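SusD superfamily protein (PDB 3MYV) probably binds polysaccharide at the outer membrane of Bacteroides vulgatus, as expected of a SusD-family glycan-binding protein. Local coordinates at residues Asn206-Ala220 and Leu334-Leu348. Numbering follows the deposited sequence.
Sequences NRKAFDLADQLIKDA and LSEVYLIAAEAGCKL. With EDO (1,2-ethanediol), chain K.
Ala213 and Ala341 bring two antiparallel-running helices close, their CB atoms 3.9 Å apart; alanine methyls at the centre of the interface let the axes of 206-220 and 334-348 approach to 8.3 Å at an angle of 142°. Ala209 and Ala344 meet in the same way, and Val337 CG1 fits beside Ala213 CB. Phe210 enters as a knob into the hole formed by Ala341, Ala344, Gly345 and Leu348; CG lies anti to the backbone N (chi1 176°), which brings the ring edge, at Phe210 CD1, 3.5 Å from Ala341 O. Glycine suits position 345 because a CB would crowd Ala341 O and approach the ring. The pair belongs to the helical part of the SusD fold, whose families fall in the tetratricopeptide-repeat clan; helices 350-367 and 189-202 pack beside it. Farther along, Ile217 lays CD1 over the Tyr338 ring, a CH-pi contact of 4.0 Å to the centroid. With an alanine in place of Tyr338, Ile217 CD1 would probably lose its aromatic platform, opening a gap toward helix 350-367. The end at Asn206, Arg207 and Leu348 is more open to solvent: Leu348 CD1 lies against one face of the Arg207 guanidinium, whose charge is paired through Arg207 NH1 with Asp211 OD1 (3.1 Å).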
# COMPACT_ATOMS: atom_id res chain seq x y z
N ASN A 206 15.42 6.73 -9.14
CA ASN A 206 16.15 6.33 -7.94
C ASN A 206 16.83 7.48 -7.22
O ASN A 206 16.79 7.53 -6.01
CB ASN A 206 17.15 5.22 -8.28
CG ASN A 206 16.43 3.97 -8.75
OD1 ASN A 206 16.65 3.47 -9.85
ND2 ASN A 206 15.50 3.51 -7.94
N ARG A 207 17.41 8.44 -7.95
CA ARG A 207 18.03 9.61 -7.32
C ARG A 207 16.98 10.44 -6.57
O ARG A 207 17.19 10.82 -5.40
CB ARG A 207 18.75 10.44 -8.39
CG ARG A 207 19.34 11.76 -7.92
CD ARG A 207 20.15 11.64 -6.66
NE ARG A 207 21.29 10.73 -6.78
CZ ARG A 207 22.16 10.52 -5.80
NH1 ARG A 207 22.02 11.15 -4.63
NH2 ARG A 207 23.17 9.67 -5.98
N LYS A 208 15.85 10.70 -7.23
CA LYS A 208 14.77 11.45 -6.59
C LYS A 208 14.24 10.71 -5.36
O LYS A 208 14.02 11.33 -4.31
CB LYS A 208 13.62 11.75 -7.57
CG LYS A 208 14.08 12.61 -8.78
CD LYS A 208 12.87 13.11 -9.57
CE LYS A 208 13.27 13.87 -10.83
NZ LYS A 208 12.07 14.11 -11.70
N ALA A 209 14.04 9.40 -5.48
CA ALA A 209 13.57 8.57 -4.36
C ALA A 209 14.54 8.60 -3.19
O ALA A 209 14.13 8.82 -2.03
CB ALA A 209 13.30 7.11 -4.80
N PHE A 210 15.82 8.41 -3.47
CA PHE A 210 16.83 8.45 -2.39
C PHE A 210 16.86 9.82 -1.73
O PHE A 210 16.75 9.93 -0.51
CB PHE A 210 18.23 8.08 -2.90
CG PHE A 210 19.27 8.20 -1.85
CD1 PHE A 210 19.45 7.18 -0.93
CD2 PHE A 210 19.99 9.37 -1.70
CE1 PHE A 210 20.37 7.32 0.11
CE2 PHE A 210 20.89 9.52 -0.65
CZ PHE A 210 21.08 8.49 0.24
N ASP A 211 16.95 10.88 -2.53
CA ASP A 211 17.15 12.21 -1.96
C ASP A 211 15.95 12.61 -1.09
O ASP A 211 16.12 13.21 -0.03
CB ASP A 211 17.34 13.25 -3.05
CG ASP A 211 18.67 13.16 -3.76
OD1 ASP A 211 19.59 12.51 -3.26
OD2 ASP A 211 18.78 13.78 -4.84
N LEU A 212 14.74 12.29 -1.55
CA LEU A 212 13.53 12.59 -0.80
C LEU A 212 13.44 11.74 0.46
O LEU A 212 13.13 12.26 1.55
CB LEU A 212 12.26 12.41 -1.66
CG LEU A 212 10.92 12.73 -0.97
CD1 LEU A 212 10.93 14.10 -0.27
CD2 LEU A 212 9.77 12.68 -1.96
N ALA A 213 13.71 10.44 0.33
CA ALA A 213 13.59 9.52 1.48
C ALA A 213 14.61 9.93 2.54
O ALA A 213 14.30 9.99 3.73
CB ALA A 213 13.82 8.05 1.07
N ASP A 214 15.81 10.25 2.10
CA ASP A 214 16.88 10.72 2.99
C ASP A 214 16.47 12.00 3.73
O ASP A 214 16.67 12.10 4.95
CB ASP A 214 18.15 10.95 2.16
CG ASP A 214 19.31 11.51 2.99
OD1 ASP A 214 19.83 10.81 3.88
OD2 ASP A 214 19.67 12.66 2.73
N GLN A 215 15.90 12.98 3.02
CA GLN A 215 15.59 14.25 3.66
C GLN A 215 14.42 14.10 4.61
O GLN A 215 14.37 14.76 5.65
CB GLN A 215 15.27 15.35 2.63
CG GLN A 215 15.19 16.75 3.26
CD GLN A 215 16.49 17.16 3.92
OE1 GLN A 215 17.54 17.20 3.27
NE2 GLN A 215 16.44 17.46 5.21
N LEU A 216 13.47 13.23 4.24
CA LEU A 216 12.29 12.97 5.06
C LEU A 216 12.71 12.32 6.38
O LEU A 216 12.18 12.67 7.45
CB LEU A 216 11.30 12.06 4.27
CG LEU A 216 9.97 11.68 4.93
CD1 LEU A 216 9.21 12.92 5.33
CD2 LEU A 216 9.10 10.80 3.98
N ILE A 217 13.64 11.38 6.32
CA ILE A 217 14.17 10.75 7.53
C ILE A 217 14.88 11.78 8.40
O ILE A 217 14.68 11.82 9.63
CB ILE A 217 15.12 9.59 7.20
CG1 ILE A 217 14.36 8.41 6.57
CG2 ILE A 217 15.84 9.10 8.42
CD1 ILE A 217 15.28 7.46 5.82
N LYS A 218 15.68 12.63 7.76
CA LYS A 218 16.39 13.67 8.48
C LYS A 218 15.41 14.64 9.16
O LYS A 218 15.60 14.99 10.34
CB LYS A 218 17.34 14.42 7.58
CG LYS A 218 18.56 13.60 7.18
CD LYS A 218 19.33 14.27 6.08
CE LYS A 218 20.69 13.66 5.88
NZ LYS A 218 21.21 14.13 4.54
N ASP A 219 14.35 15.02 8.42
CA ASP A 219 13.34 15.93 8.96
C ASP A 219 12.56 15.30 10.12
O ASP A 219 12.27 15.97 11.11
CB ASP A 219 12.36 16.40 7.87
CG ASP A 219 13.03 17.23 6.79
OD1 ASP A 219 14.19 17.71 6.98
OD2 ASP A 219 12.41 17.38 5.71
N ALA A 220 12.19 14.02 10.00
CA ALA A 220 11.58 13.30 11.15
C ALA A 220 12.45 13.35 12.41
O ALA A 220 11.96 13.55 13.53
CB ALA A 220 11.29 11.85 10.77
N LEU A 334 7.18 5.14 8.76
CA LEU A 334 8.61 5.49 8.67
C LEU A 334 9.55 4.36 8.20
O LEU A 334 10.45 4.61 7.44
CB LEU A 334 9.08 6.07 10.02
CG LEU A 334 10.49 6.69 10.11
CD1 LEU A 334 10.69 7.80 9.05
CD2 LEU A 334 10.79 7.23 11.53
N SER A 335 9.38 3.13 8.69
CA SER A 335 10.25 2.03 8.26
C SER A 335 10.27 1.87 6.73
O SER A 335 11.31 1.59 6.15
CB SER A 335 9.85 0.71 8.92
OG SER A 335 10.07 0.71 10.34
N GLU A 336 9.14 2.08 6.06
CA GLU A 336 9.15 2.00 4.59
C GLU A 336 10.14 2.99 3.98
O GLU A 336 10.84 2.64 3.03
CB GLU A 336 7.77 2.23 3.97
CG GLU A 336 7.77 1.99 2.47
CD GLU A 336 6.50 2.46 1.74
OE1 GLU A 336 5.52 2.79 2.42
OE2 GLU A 336 6.51 2.45 0.49
N VAL A 337 10.17 4.20 4.51
CA VAL A 337 11.04 5.24 3.98
C VAL A 337 12.52 4.84 4.10
O VAL A 337 13.30 5.03 3.16
CB VAL A 337 10.78 6.59 4.64
CG1 VAL A 337 11.70 7.67 4.03
CG2 VAL A 337 9.31 7.00 4.53
N TYR A 338 12.89 4.26 5.23
CA TYR A 338 14.23 3.70 5.40
C TYR A 338 14.52 2.66 4.30
O TYR A 338 15.58 2.68 3.69
CB TYR A 338 14.39 3.08 6.79
CG TYR A 338 14.71 4.08 7.90
CD1 TYR A 338 13.74 4.94 8.41
CD2 TYR A 338 15.98 4.15 8.44
CE1 TYR A 338 14.04 5.85 9.44
CE2 TYR A 338 16.30 5.06 9.45
CZ TYR A 338 15.33 5.91 9.94
OH TYR A 338 15.63 6.79 10.95
N LEU A 339 13.57 1.77 4.06
CA LEU A 339 13.75 0.75 3.01
C LEU A 339 13.76 1.35 1.60
O LEU A 339 14.48 0.84 0.76
CB LEU A 339 12.72 -0.37 3.14
CG LEU A 339 12.89 -1.19 4.41
CD1 LEU A 339 11.68 -2.07 4.66
CD2 LEU A 339 14.18 -2.02 4.40
N ILE A 340 12.99 2.42 1.35
CA ILE A 340 13.07 3.13 0.05
C ILE A 340 14.49 3.72 -0.15
O ILE A 340 15.11 3.57 -1.21
CB ILE A 340 11.99 4.24 -0.07
CG1 ILE A 340 10.57 3.61 -0.11
CG2 ILE A 340 12.30 5.15 -1.30
CD1 ILE A 340 9.40 4.59 0.08
N ALA A 341 15.00 4.40 0.86
CA ALA A 341 16.37 4.93 0.78
C ALA A 341 17.39 3.79 0.54
O ALA A 341 18.32 3.93 -0.29
CB ALA A 341 16.72 5.70 2.05
N ALA A 342 17.22 2.68 1.25
CA ALA A 342 18.10 1.52 1.13
C ALA A 342 18.04 0.94 -0.27
O ALA A 342 19.08 0.61 -0.86
CB ALA A 342 17.74 0.42 2.20
N GLU A 343 16.83 0.81 -0.81
CA GLU A 343 16.69 0.22 -2.16
C GLU A 343 17.26 1.12 -3.26
O GLU A 343 18.01 0.68 -4.16
CB GLU A 343 15.24 -0.16 -2.44
CG GLU A 343 15.07 -0.85 -3.75
CD GLU A 343 13.65 -1.27 -4.07
OE1 GLU A 343 12.82 -1.39 -3.17
OE2 GLU A 343 13.37 -1.48 -5.27
N ALA A 344 16.90 2.39 -3.21
CA ALA A 344 17.33 3.35 -4.21
C ALA A 344 18.84 3.56 -4.11
O ALA A 344 19.54 3.61 -5.13
CB ALA A 344 16.56 4.69 -4.02
N GLY A 345 19.36 3.64 -2.89
CA GLY A 345 20.82 3.76 -2.66
C GLY A 345 21.58 2.58 -3.26
O GLY A 345 22.61 2.74 -3.90
N CYS A 346 21.05 1.38 -3.06
CA CYS A 346 21.64 0.20 -3.62
C CYS A 346 21.66 0.30 -5.15
O CYS A 346 22.68 0.05 -5.77
CB CYS A 346 20.86 -1.02 -3.14
SG CYS A 346 21.61 -2.56 -3.63
N LYS A 347 20.56 0.74 -5.76
CA LYS A 347 20.51 0.89 -7.21
C LYS A 347 21.41 1.99 -7.75
O LYS A 347 21.89 1.90 -8.87
CB LYS A 347 19.08 1.11 -7.68
CG LYS A 347 18.19 -0.11 -7.46
CD LYS A 347 16.72 0.18 -7.78
CE LYS A 347 15.89 -1.08 -7.93
NZ LYS A 347 14.41 -0.80 -7.86
N LEU A 348 21.63 3.03 -6.96
CA LEU A 348 22.48 4.15 -7.38
C LEU A 348 23.99 3.92 -7.27
O LEU A 348 24.77 4.50 -8.02
CB LEU A 348 22.11 5.41 -6.59
CG LEU A 348 20.77 6.05 -6.97
CD1 LEU A 348 20.29 6.97 -5.86
CD2 LEU A 348 20.91 6.79 -8.30
C1 EDO K . 25.76 -1.77 -3.58
O1 EDO K . 27.05 -1.15 -3.57
C2 EDO K . 25.16 -1.70 -4.98
O2 EDO K . 25.29 -0.36 -5.45